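PDB 6TZ0: viral structural protein 4 from Bombyx mori cytoplasmic polyhedrosis virus, which binds GTP and probably serves as an NTPase partner of the viral RNA-dependent RNA polymerase during transcription of the double-stranded RNA genome. Local coordinates for residues Thr261-Glu266 / Ser308-Ile313; Val267-Asn272 / Lys291-Tyr296; Asp384-Trp389 / His466-Phe471. All coordinates share one frame; numbering follows the deposited sequence.

Interaction 1 of 3, residues Thr261-Glu266 / Ser308-Ile313; sequences TGIYGE and SARSTI
Thr261 meets Ser311 and Thr312 where two loops at the end of a four-stranded antiparallel sheet come together, and the contact illustrates how serine and threonine hydroxyls can continue strand pairing into irregular chain. Residues 261-266 join strands 255-261 and 266-271 as a hairpin; residues 308-313 make a type I turn from Ser308 to Ser311 and lead into strand 313-319, outermost of this sheet within the chain. Thr261 N, O and OG1 each have a partner in residues 308-313. The N reaches Thr312 O at 3.1 Å in a bent, weak bond, whereas Thr261 OG1 accepts from Thr312 N, also at 3.1 Å, along an almost straight N-H line (167°). That hydroxyl lies between its own backbone N and carbonyl carbon (chi1 63°), which turns it to Thr312 N and leaves CG2 to touch Thr312 OG1. The carbonyl of Thr261 is taken by Ser311 OG at 2.7 Å, the donor standing directly off the end of the C=O bond. Ser311 OG in turn accepts from Ser308 N at 3.2 Å, so one hydroxyl ties the start of the turn to the hairpin. Ser308 OG accepts, weakly, from Arg310 N. Gly262 N closes the hairpin loop by bonding to Gly265 O. Towards the outside Ile263 and Arg310 take over; Gln515 of helix 513-518 touches Ile263, Ser308 and Arg310, and Arg310 NH1 makes a long, weak ion pair with Asp519. The Arg310 chain bends at chi3, and its NH2 approaches the methyl CD1 of Ile263 to 3.5 Å.

Interaction 2 of 3, residues Val267-Asn272 / Lys291-Tyr296; sequences VTMMVN and KKLLFY
Leu293 and Tyr296 carry the helical half of this contact, in which helix 290-296 lies across strand 266-271 of the antiparallel sheet; the axes of the short segments lie 8.6 Å apart at closest approach, at 80° to one another. Helix-on-sheet packing usually rests on apolar side chains, and here the carbonyl of Tyr296 adds a backbone bond. Lys291, at the start of the segment, faces elsewhere and touches Ser361 of helix 359-374, while Lys292 NZ is bonded to Asp277 O. Leu293 is the first to meet the strand. A single branch does the work: CD2 approaches Met269 SD to 3.8 Å and Val271 CG2 to 4.0 Å. Met269 carries its CG anti to the backbone N (chi1 -177°) and runs straight as far as the sulfur, bending at the terminal methyl, and the two side chains cross at about a right angle. Trp260 of strand 255-261 touches both Met269 and Leu293 and extends the apolar patch. Phe295 turns to the other side, where its ring meets Phe362. Tyr296, the residue most covered by the strand segment, closes the walk and offers both its carbonyl and its side chain. Asn272 N donates to Tyr296 O at 3.0 Å with a fairly straight N-H line (161°), just where the strand gives way to loop, and Val271 CA lies 3.3 Å from the same oxygen in a CA-H...O contact. CB of Tyr296 comes within 4.2 Å of Val271 CG1, and the ring lies obliquely by Asn272 CB. The contact therefore pairs a buried thioether-and-methyl patch, which has little directional demand, with one directed bond that fixes the end of the strand against Tyr296.

Interaction 3 of 3, residues Asp384-Trp389 / His466-Phe471; sequences DAYGRW and HSERNF
An aromatic cluster of Tyr386, Trp389 and Phe471 joins helix 385-393 to helix 468-476, and it shows how one ring can serve two neighbours. Phe471 touches both other rings, Tyr386 over one face and Trp389 near CD1 and CE1. Tyr386 CD1 sits over that face, 3.5 Å from Phe471 CG, the two rings meeting obliquely (59°). Tyr386 CA also stands over the Phe471 ring in an off-centre CH-pi contact. Phe471 CE1 lies over a face of the indole, 3.5 Å from Trp389 CG, and these planes make 40°. Tyr386, Trp389 and Phe471 all hold CG anti to the backbone N, which carries each ring across the gap between the helices. The first helix follows strand 378-381, at one border of a parallel sheet whose strand 347-353 leads into the GTP-binding loop with Gly358, Lys359 and Thr360, consistent with a P-loop NTPase fold. Val406 of helix 403-408 touches both Trp389 and Phe471, and Trp389 NE1 is satisfied by Ser400 O. Glu468 takes a face of Tyr386: its CB sits 3.7 Å from the ring centroid, close to the normal, and the extended chain lays the carboxylate parallel to the ring, within 2°. Tyr386 OH points to His466 O, in the plane of the ring, but the modelled separation is too short to be trusted; the hydroxyl also bonds Gln459 OE1. Ser467 is the N-cap of helix 468-476; its OG bonds to Asn462 O and accepts only weakly from Arg469 N. His466 NE2 is held by Val396 O, and its CD2 lies 4.1 Å from Trp389 CH2.

How the interactions relate
Interactions 1 and 2 are built round the same antiparallel sheet, one in the loops at its end and one where a helix crosses a strand, and they follow directly on each other, since Glu266 precedes Val267. Their centres are 14 Å apart, and the 267-272 / 291-296 pairing falls within the chain between the two halves of interaction 1. Interaction 3 comes later in the sequence, in the helical surroundings of the parallel sheet, with nearest atoms about 20 Å from interaction 1 and about 16 Å from interaction 2. All three lie near GTP-binding residues seen for this protein: Lys291 of interaction 2 touches Ser361, while between side chains Arg310 is about 10 Å from Arg520 and Ala385 about 9 Å from Thr360.

Interaction 1 of 3, residues Thr261-Glu266 / Ser308-Ile313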
loop_
_atom_site.group_PDB
_atom_site.type_symbol
_atom_site.label_atom_id
_atom_site.label_comp_id
_atom_site.label_asym_id
_atom_site.label_seq_id
_atom_site.Cartn_x
_atom_site.Cartn_y
_atom_site.Cartn_z
ATOM N N THR B 261 26.545 -45.812 -12.111
ATOM C CA THR B 261 26.870 -46.421 -10.830
ATOM C C THR B 261 27.106 -45.301 -9.828
ATOM O O THR B 261 27.816 -44.340 -10.125
ATOM C CB THR B 261 28.099 -47.317 -10.935
ATOM O OG1 THR B 261 29.237 -46.527 -11.286
ATOM C CG2 THR B 261 27.888 -48.361 -11.998
ATOM N N GLY B 262 26.497 -45.407 -8.660
ATOM C CA GLY B 262 26.589 -44.364 -7.668
ATOM C C GLY B 262 27.335 -44.801 -6.426
ATOM O O GLY B 262 27.663 -45.966 -6.235
ATOM N N ILE B 263 27.611 -43.817 -5.575
ATOM C CA ILE B 263 28.105 -44.109 -4.237
ATOM C C ILE B 263 27.026 -44.802 -3.422
ATOM O O ILE B 263 27.298 -45.754 -2.683
ATOM C CB ILE B 263 28.588 -42.810 -3.565
ATOM C CG1 ILE B 263 29.739 -42.203 -4.355
ATOM C CG2 ILE B 263 29.025 -43.045 -2.141
ATOM C CD1 ILE B 263 30.935 -43.093 -4.439
ATOM N N TYR B 264 25.782 -44.360 -3.564
ATOM C CA TYR B 264 24.699 -44.840 -2.725
ATOM C C TYR B 264 23.768 -45.797 -3.449
ATOM O O TYR B 264 22.781 -46.240 -2.856
ATOM C CB TYR B 264 23.887 -43.657 -2.190
ATOM C CG TYR B 264 24.728 -42.584 -1.549
ATOM C CD1 TYR B 264 25.378 -42.804 -0.349
ATOM C CD2 TYR B 264 24.838 -41.332 -2.131
ATOM C CE1 TYR B 264 26.143 -41.821 0.236
ATOM C CE2 TYR B 264 25.594 -40.339 -1.550
ATOM C CZ TYR B 264 26.245 -40.592 -0.369
ATOM O OH TYR B 264 26.998 -39.608 0.220
ATOM N N GLY B 265 24.043 -46.125 -4.706
ATOM C CA GLY B 265 23.126 -46.920 -5.497
ATOM C C GLY B 265 23.349 -46.744 -6.982
ATOM O O GLY B 265 24.480 -46.864 -7.450
ATOM N N GLU B 266 22.291 -46.475 -7.740
ATOM C CA GLU B 266 22.423 -46.145 -9.148
ATOM C C GLU B 266 21.660 -44.861 -9.441
ATOM O O GLU B 266 20.679 -44.532 -8.771
ATOM C CB GLU B 266 21.928 -47.275 -10.056
ATOM C CG GLU B 266 20.440 -47.485 -10.080
ATOM C CD GLU B 266 20.040 -48.609 -11.004
ATOM O OE1 GLU B 266 20.943 -49.271 -11.551
ATOM O OE2 GLU B 266 18.826 -48.819 -11.206
ATOM N N SER B 308 29.690 -39.488 -9.153
ATOM C CA SER B 308 31.066 -39.119 -8.860
ATOM C C SER B 308 31.904 -39.342 -10.107
ATOM O O SER B 308 31.402 -39.769 -11.147
ATOM C CB SER B 308 31.618 -39.911 -7.672
ATOM O OG SER B 308 31.721 -41.288 -7.971
ATOM N N ALA B 309 33.201 -39.059 -9.993
ATOM C CA ALA B 309 34.115 -39.252 -11.109
ATOM C C ALA B 309 34.394 -40.720 -11.391
ATOM O O ALA B 309 34.936 -41.035 -12.455
ATOM C CB ALA B 309 35.428 -38.515 -10.844
ATOM N N ARG B 310 34.033 -41.616 -10.477
ATOM C CA ARG B 310 34.248 -43.045 -10.627
ATOM C C ARG B 310 33.028 -43.760 -11.185
ATOM O O ARG B 310 32.998 -44.992 -11.197
ATOM C CB ARG B 310 34.631 -43.647 -9.279
ATOM C CG ARG B 310 35.933 -43.110 -8.737
ATOM C CD ARG B 310 36.334 -43.827 -7.466
ATOM N NE ARG B 310 35.342 -43.653 -6.409
ATOM C CZ ARG B 310 35.307 -42.620 -5.574
ATOM N NH1 ARG B 310 36.206 -41.651 -5.671
ATOM N NH2 ARG B 310 34.368 -42.552 -4.643
ATOM N N SER B 311 32.028 -43.019 -11.648
ATOM C CA SER B 311 30.807 -43.618 -12.158
ATOM C C SER B 311 31.001 -44.121 -13.578
ATOM O O SER B 311 31.650 -43.473 -14.399
ATOM C CB SER B 311 29.674 -42.602 -12.129
ATOM O OG SER B 311 29.384 -42.222 -10.800
ATOM N N THR B 312 30.437 -45.289 -13.861
ATOM C CA THR B 312 30.419 -45.869 -15.194
ATOM C C THR B 312 28.976 -46.073 -15.630
ATOM O O THR B 312 28.050 -46.015 -14.822
ATOM C CB THR B 312 31.180 -47.197 -15.238
ATOM O OG1 THR B 312 30.532 -48.145 -14.386
ATOM C CG2 THR B 312 32.608 -47.009 -14.770
ATOM N N ILE B 313 28.786 -46.316 -16.918
ATOM C CA ILE B 313 27.452 -46.426 -17.493
ATOM C C ILE B 313 26.973 -47.866 -17.393
ATOM O O ILE B 313 27.663 -48.792 -17.828
ATOM C CB ILE B 313 27.439 -45.942 -18.950
ATOM C CG1 ILE B 313 27.709 -44.445 -19.012
ATOM C CG2 ILE B 313 26.116 -46.219 -19.578
ATOM C CD1 ILE B 313 27.922 -43.915 -20.391
#

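Interaction 2 of 3, residues Val267-Asn272 / Lys291-Tyr296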
loop_
_atom_site.group_PDB
_atom_site.type_symbol
_atom_site.label_atom_id
_atom_site.label_comp_id
_atom_site.label_asym_id
_atom_site.label_seq_id
_atom_site.Cartn_x
_atom_site.Cartn_y
_atom_site.Cartn_z
ATOM N N VAL B 267 22.135 -44.127 -10.444
ATOM C CA VAL B 267 21.685 -42.770 -10.726
ATOM C C VAL B 267 21.188 -42.710 -12.164
ATOM O O VAL B 267 21.885 -43.162 -13.076
ATOM C CB VAL B 267 22.819 -41.750 -10.497
ATOM C CG1 VAL B 267 22.360 -40.347 -10.817
ATOM C CG2 VAL B 267 23.334 -41.824 -9.074
ATOM N N THR B 268 19.998 -42.145 -12.371
ATOM C CA THR B 268 19.444 -41.972 -13.709
ATOM C C THR B 268 19.562 -40.524 -14.175
ATOM O O THR B 268 19.251 -39.592 -13.431
ATOM C CB THR B 268 17.980 -42.402 -13.764
ATOM O OG1 THR B 268 17.209 -41.576 -12.890
ATOM C CG2 THR B 268 17.835 -43.842 -13.328
ATOM N N MET B 269 19.987 -40.348 -15.427
ATOM C CA MET B 269 20.263 -39.036 -16.001
ATOM C C MET B 269 19.574 -38.888 -17.349
ATOM O O MET B 269 19.801 -39.693 -18.253
ATOM C CB MET B 269 21.768 -38.832 -16.181
ATOM C CG MET B 269 22.154 -37.467 -16.709
ATOM S SD MET B 269 23.917 -37.352 -17.023
ATOM C CE MET B 269 24.548 -37.263 -15.359
ATOM N N MET B 270 18.762 -37.845 -17.492
ATOM C CA MET B 270 18.132 -37.500 -18.761
ATOM C C MET B 270 19.004 -36.489 -19.491
ATOM O O MET B 270 19.426 -35.490 -18.904
ATOM C CB MET B 270 16.733 -36.929 -18.541
ATOM C CG MET B 270 15.758 -37.916 -17.957
ATOM S SD MET B 270 14.166 -37.183 -17.557
ATOM C CE MET B 270 13.480 -36.976 -19.182
ATOM N N VAL B 271 19.282 -36.755 -20.767
ATOM C CA VAL B 271 20.192 -35.949 -21.575
ATOM C C VAL B 271 19.474 -35.543 -22.857
ATOM O O VAL B 271 18.787 -36.361 -23.476
ATOM C CB VAL B 271 21.497 -36.722 -21.890
ATOM C CG1 VAL B 271 22.428 -35.930 -22.781
ATOM C CG2 VAL B 271 22.230 -37.075 -20.629
ATOM N N ASN B 272 19.639 -34.280 -23.262
ATOM C CA ASN B 272 19.037 -33.747 -24.480
ATOM C C ASN B 272 19.916 -33.917 -25.703
ATOM O O ASN B 272 19.885 -33.070 -26.598
ATOM C CB ASN B 272 18.695 -32.269 -24.312
ATOM C CG ASN B 272 17.546 -32.048 -23.395
ATOM O OD1 ASN B 272 17.693 -31.481 -22.325
ATOM N ND2 ASN B 272 16.381 -32.474 -23.814
ATOM N N LYS B 291 31.697 -32.703 -20.573
ATOM C CA LYS B 291 31.175 -31.366 -20.820
ATOM C C LYS B 291 29.825 -31.411 -21.524
ATOM O O LYS B 291 28.966 -30.566 -21.257
ATOM C CB LYS B 291 32.192 -30.559 -21.625
ATOM C CG LYS B 291 31.848 -29.094 -21.778
ATOM C CD LYS B 291 32.884 -28.357 -22.603
ATOM C CE LYS B 291 34.166 -28.139 -21.821
ATOM N NZ LYS B 291 33.973 -27.171 -20.711
ATOM N N LYS B 292 29.604 -32.405 -22.387
ATOM C CA LYS B 292 28.296 -32.574 -23.011
ATOM C C LYS B 292 27.244 -32.978 -21.989
ATOM O O LYS B 292 26.100 -32.511 -22.050
ATOM C CB LYS B 292 28.379 -33.616 -24.122
ATOM C CG LYS B 292 29.181 -33.193 -25.323
ATOM C CD LYS B 292 29.146 -34.273 -26.381
ATOM C CE LYS B 292 29.978 -33.894 -27.584
ATOM N NZ LYS B 292 29.994 -34.982 -28.587
ATOM N N LEU B 293 27.619 -33.845 -21.044
ATOM C CA LEU B 293 26.718 -34.218 -19.959
ATOM C C LEU B 293 26.389 -33.021 -19.083
ATOM O O LEU B 293 25.242 -32.853 -18.660
ATOM C CB LEU B 293 27.344 -35.322 -19.111
ATOM C CG LEU B 293 27.550 -36.708 -19.700
ATOM C CD1 LEU B 293 28.322 -37.546 -18.714
ATOM C CD2 LEU B 293 26.215 -37.334 -19.988
ATOM N N LEU B 294 27.391 -32.196 -18.782
ATOM C CA LEU B 294 27.174 -30.999 -17.978
ATOM C C LEU B 294 26.284 -29.996 -18.693
ATOM O O LEU B 294 25.415 -29.375 -18.074
ATOM C CB LEU B 294 28.515 -30.358 -17.630
ATOM C CG LEU B 294 28.483 -29.058 -16.823
ATOM C CD1 LEU B 294 27.935 -29.303 -15.445
ATOM C CD2 LEU B 294 29.854 -28.427 -16.747
ATOM N N PHE B 295 26.470 -29.831 -20.000
ATOM C CA PHE B 295 25.681 -28.844 -20.719
ATOM C C PHE B 295 24.280 -29.335 -21.041
ATOM O O PHE B 295 23.399 -28.508 -21.288
ATOM C CB PHE B 295 26.372 -28.423 -22.022
ATOM C CG PHE B 295 27.615 -27.587 -21.835
ATOM C CD1 PHE B 295 27.969 -27.086 -20.592
ATOM C CD2 PHE B 295 28.404 -27.261 -22.920
ATOM C CE1 PHE B 295 29.102 -26.323 -20.432
ATOM C CE2 PHE B 295 29.534 -26.488 -22.765
ATOM C CZ PHE B 295 29.879 -26.019 -21.518
ATOM N N TYR B 296 24.038 -30.649 -21.047
ATOM C CA TYR B 296 22.754 -31.148 -21.523
ATOM C C TYR B 296 22.087 -32.186 -20.626
ATOM O O TYR B 296 21.132 -32.826 -21.071
ATOM C CB TYR B 296 22.908 -31.724 -22.935
ATOM C CG TYR B 296 23.264 -30.675 -23.945
ATOM C CD1 TYR B 296 22.298 -29.821 -24.445
ATOM C CD2 TYR B 296 24.569 -30.513 -24.375
ATOM C CE1 TYR B 296 22.619 -28.845 -25.356
ATOM C CE2 TYR B 296 24.899 -29.539 -25.285
ATOM C CZ TYR B 296 23.921 -28.712 -25.774
ATOM O OH TYR B 296 24.249 -27.741 -26.684
#

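Interaction 3 of 3, residues Asp384-Trp389 / His466-Phe471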
loop_
_atom_site.group_PDB
_atom_site.type_symbol
_atom_site.label_atom_id
_atom_site.label_comp_id
_atom_site.label_asym_id
_atom_site.label_seq_id
_atom_site.Cartn_x
_atom_site.Cartn_y
_atom_site.Cartn_z
ATOM N N ASP B 384 34.560 -16.266 -6.807
ATOM C CA ASP B 384 35.641 -15.925 -5.887
ATOM C C ASP B 384 36.359 -14.656 -6.312
ATOM O O ASP B 384 37.557 -14.519 -6.082
ATOM C CB ASP B 384 36.633 -17.078 -5.782
ATOM C CG ASP B 384 36.071 -18.279 -5.052
ATOM O OD1 ASP B 384 35.208 -18.092 -4.172
ATOM O OD2 ASP B 384 36.499 -19.411 -5.355
ATOM N N ALA B 385 35.658 -13.705 -6.929
ATOM C CA ALA B 385 36.324 -12.512 -7.438
ATOM C C ALA B 385 36.682 -11.545 -6.318
ATOM O O ALA B 385 37.823 -11.075 -6.234
ATOM C CB ALA B 385 35.443 -11.826 -8.480
ATOM N N TYR B 386 35.715 -11.243 -5.452
ATOM C CA TYR B 386 35.960 -10.359 -4.321
ATOM C C TYR B 386 36.931 -10.970 -3.324
ATOM O O TYR B 386 37.725 -10.242 -2.722
ATOM C CB TYR B 386 34.645 -10.020 -3.629
ATOM C CG TYR B 386 34.806 -9.168 -2.399
ATOM C CD1 TYR B 386 35.164 -7.840 -2.503
ATOM C CD2 TYR B 386 34.592 -9.692 -1.133
ATOM C CE1 TYR B 386 35.316 -7.055 -1.386
ATOM C CE2 TYR B 386 34.740 -8.913 -0.007
ATOM C CZ TYR B 386 35.098 -7.596 -0.141
ATOM O OH TYR B 386 35.243 -6.816 0.976
ATOM N N GLY B 387 36.903 -12.293 -3.161
ATOM C CA GLY B 387 37.835 -12.933 -2.250
ATOM C C GLY B 387 39.268 -12.872 -2.738
ATOM O O GLY B 387 40.178 -12.541 -1.972
ATOM N N ARG B 388 39.487 -13.160 -4.021
ATOM C CA ARG B 388 40.831 -13.079 -4.574
ATOM C C ARG B 388 41.296 -11.641 -4.753
ATOM O O ARG B 388 42.501 -11.401 -4.842
ATOM C CB ARG B 388 40.904 -13.823 -5.905
ATOM C CG ARG B 388 40.672 -15.320 -5.795
ATOM C CD ARG B 388 40.923 -15.997 -7.122
ATOM N NE ARG B 388 40.666 -17.430 -7.125
ATOM C CZ ARG B 388 39.617 -17.994 -7.704
ATOM N NH1 ARG B 388 38.746 -17.251 -8.368
ATOM N NH2 ARG B 388 39.465 -19.307 -7.662
ATOM N N TRP B 389 40.371 -10.685 -4.809
ATOM C CA TRP B 389 40.751 -9.278 -4.779
ATOM C C TRP B 389 41.199 -8.860 -3.385
ATOM O O TRP B 389 42.255 -8.241 -3.214
ATOM C CB TRP B 389 39.572 -8.426 -5.224
ATOM C CG TRP B 389 39.833 -6.966 -5.204
ATOM C CD1 TRP B 389 40.546 -6.246 -6.107
ATOM C CD2 TRP B 389 39.425 -6.046 -4.189
ATOM N NE1 TRP B 389 40.574 -4.926 -5.742
ATOM C CE2 TRP B 389 39.900 -4.780 -4.561
ATOM C CE3 TRP B 389 38.690 -6.171 -3.008
ATOM C CZ2 TRP B 389 39.662 -3.647 -3.799
ATOM C CZ3 TRP B 389 38.456 -5.046 -2.255
ATOM C CH2 TRP B 389 38.941 -3.800 -2.650
ATOM N N HIS B 466 36.868 -1.158 1.188
ATOM C CA HIS B 466 37.145 -2.565 0.948
ATOM C C HIS B 466 35.903 -3.421 1.094
ATOM O O HIS B 466 36.006 -4.649 1.108
ATOM C CB HIS B 466 38.231 -3.062 1.896
ATOM C CG HIS B 466 39.538 -2.364 1.716
ATOM N ND1 HIS B 466 39.890 -1.250 2.443
ATOM C CD2 HIS B 466 40.561 -2.596 0.866
ATOM C CE1 HIS B 466 41.087 -0.840 2.066
ATOM N NE2 HIS B 466 41.516 -1.642 1.109
ATOM N N SER B 467 34.738 -2.794 1.213
ATOM C CA SER B 467 33.486 -3.513 1.327
ATOM C C SER B 467 33.148 -4.205 0.017
ATOM O O SER B 467 33.641 -3.846 -1.054
ATOM C CB SER B 467 32.358 -2.564 1.711
ATOM O OG SER B 467 31.137 -3.262 1.832
ATOM N N GLU B 468 32.293 -5.215 0.111
ATOM C CA GLU B 468 31.928 -5.970 -1.076
ATOM C C GLU B 468 30.903 -5.220 -1.912
ATOM O O GLU B 468 30.937 -5.297 -3.148
ATOM C CB GLU B 468 31.420 -7.348 -0.657
ATOM C CG GLU B 468 31.235 -8.327 -1.789
ATOM C CD GLU B 468 30.832 -9.704 -1.302
ATOM O OE1 GLU B 468 30.750 -9.898 -0.075
ATOM O OE2 GLU B 468 30.588 -10.590 -2.146
ATOM N N ARG B 469 30.024 -4.467 -1.248
ATOM C CA ARG B 469 29.053 -3.626 -1.937
ATOM C C ARG B 469 29.751 -2.541 -2.749
ATOM O O ARG B 469 29.419 -2.320 -3.920
ATOM C CB ARG B 469 28.086 -3.049 -0.900
ATOM C CG ARG B 469 26.909 -2.225 -1.400
ATOM C CD ARG B 469 27.193 -0.771 -1.187
ATOM N NE ARG B 469 26.119 0.137 -1.574
ATOM C CZ ARG B 469 25.195 0.606 -0.745
ATOM N NH1 ARG B 469 25.204 0.248 0.528
ATOM N NH2 ARG B 469 24.270 1.447 -1.186
ATOM N N ASN B 470 30.774 -1.911 -2.168
ATOM C CA ASN B 470 31.564 -0.937 -2.910
ATOM C C ASN B 470 32.407 -1.592 -3.993
ATOM O O ASN B 470 32.677 -0.963 -5.017
ATOM C CB ASN B 470 32.487 -0.174 -1.974
ATOM C CG ASN B 470 33.065 1.065 -2.611
ATOM O OD1 ASN B 470 32.586 1.530 -3.637
ATOM N ND2 ASN B 470 34.145 1.564 -2.045
ATOM N N PHE B 471 32.856 -2.829 -3.770
ATOM C CA PHE B 471 33.611 -3.555 -4.788
ATOM C C PHE B 471 32.786 -3.758 -6.048
ATOM O O PHE B 471 33.228 -3.419 -7.152
ATOM C CB PHE B 471 34.073 -4.896 -4.234
ATOM C CG PHE B 471 34.766 -5.762 -5.240
ATOM C CD1 PHE B 471 36.059 -5.494 -5.631
ATOM C CD2 PHE B 471 34.123 -6.862 -5.783
ATOM C CE1 PHE B 471 36.695 -6.296 -6.546
ATOM C CE2 PHE B 471 34.754 -7.664 -6.700
ATOM C CZ PHE B 471 36.043 -7.385 -7.075
#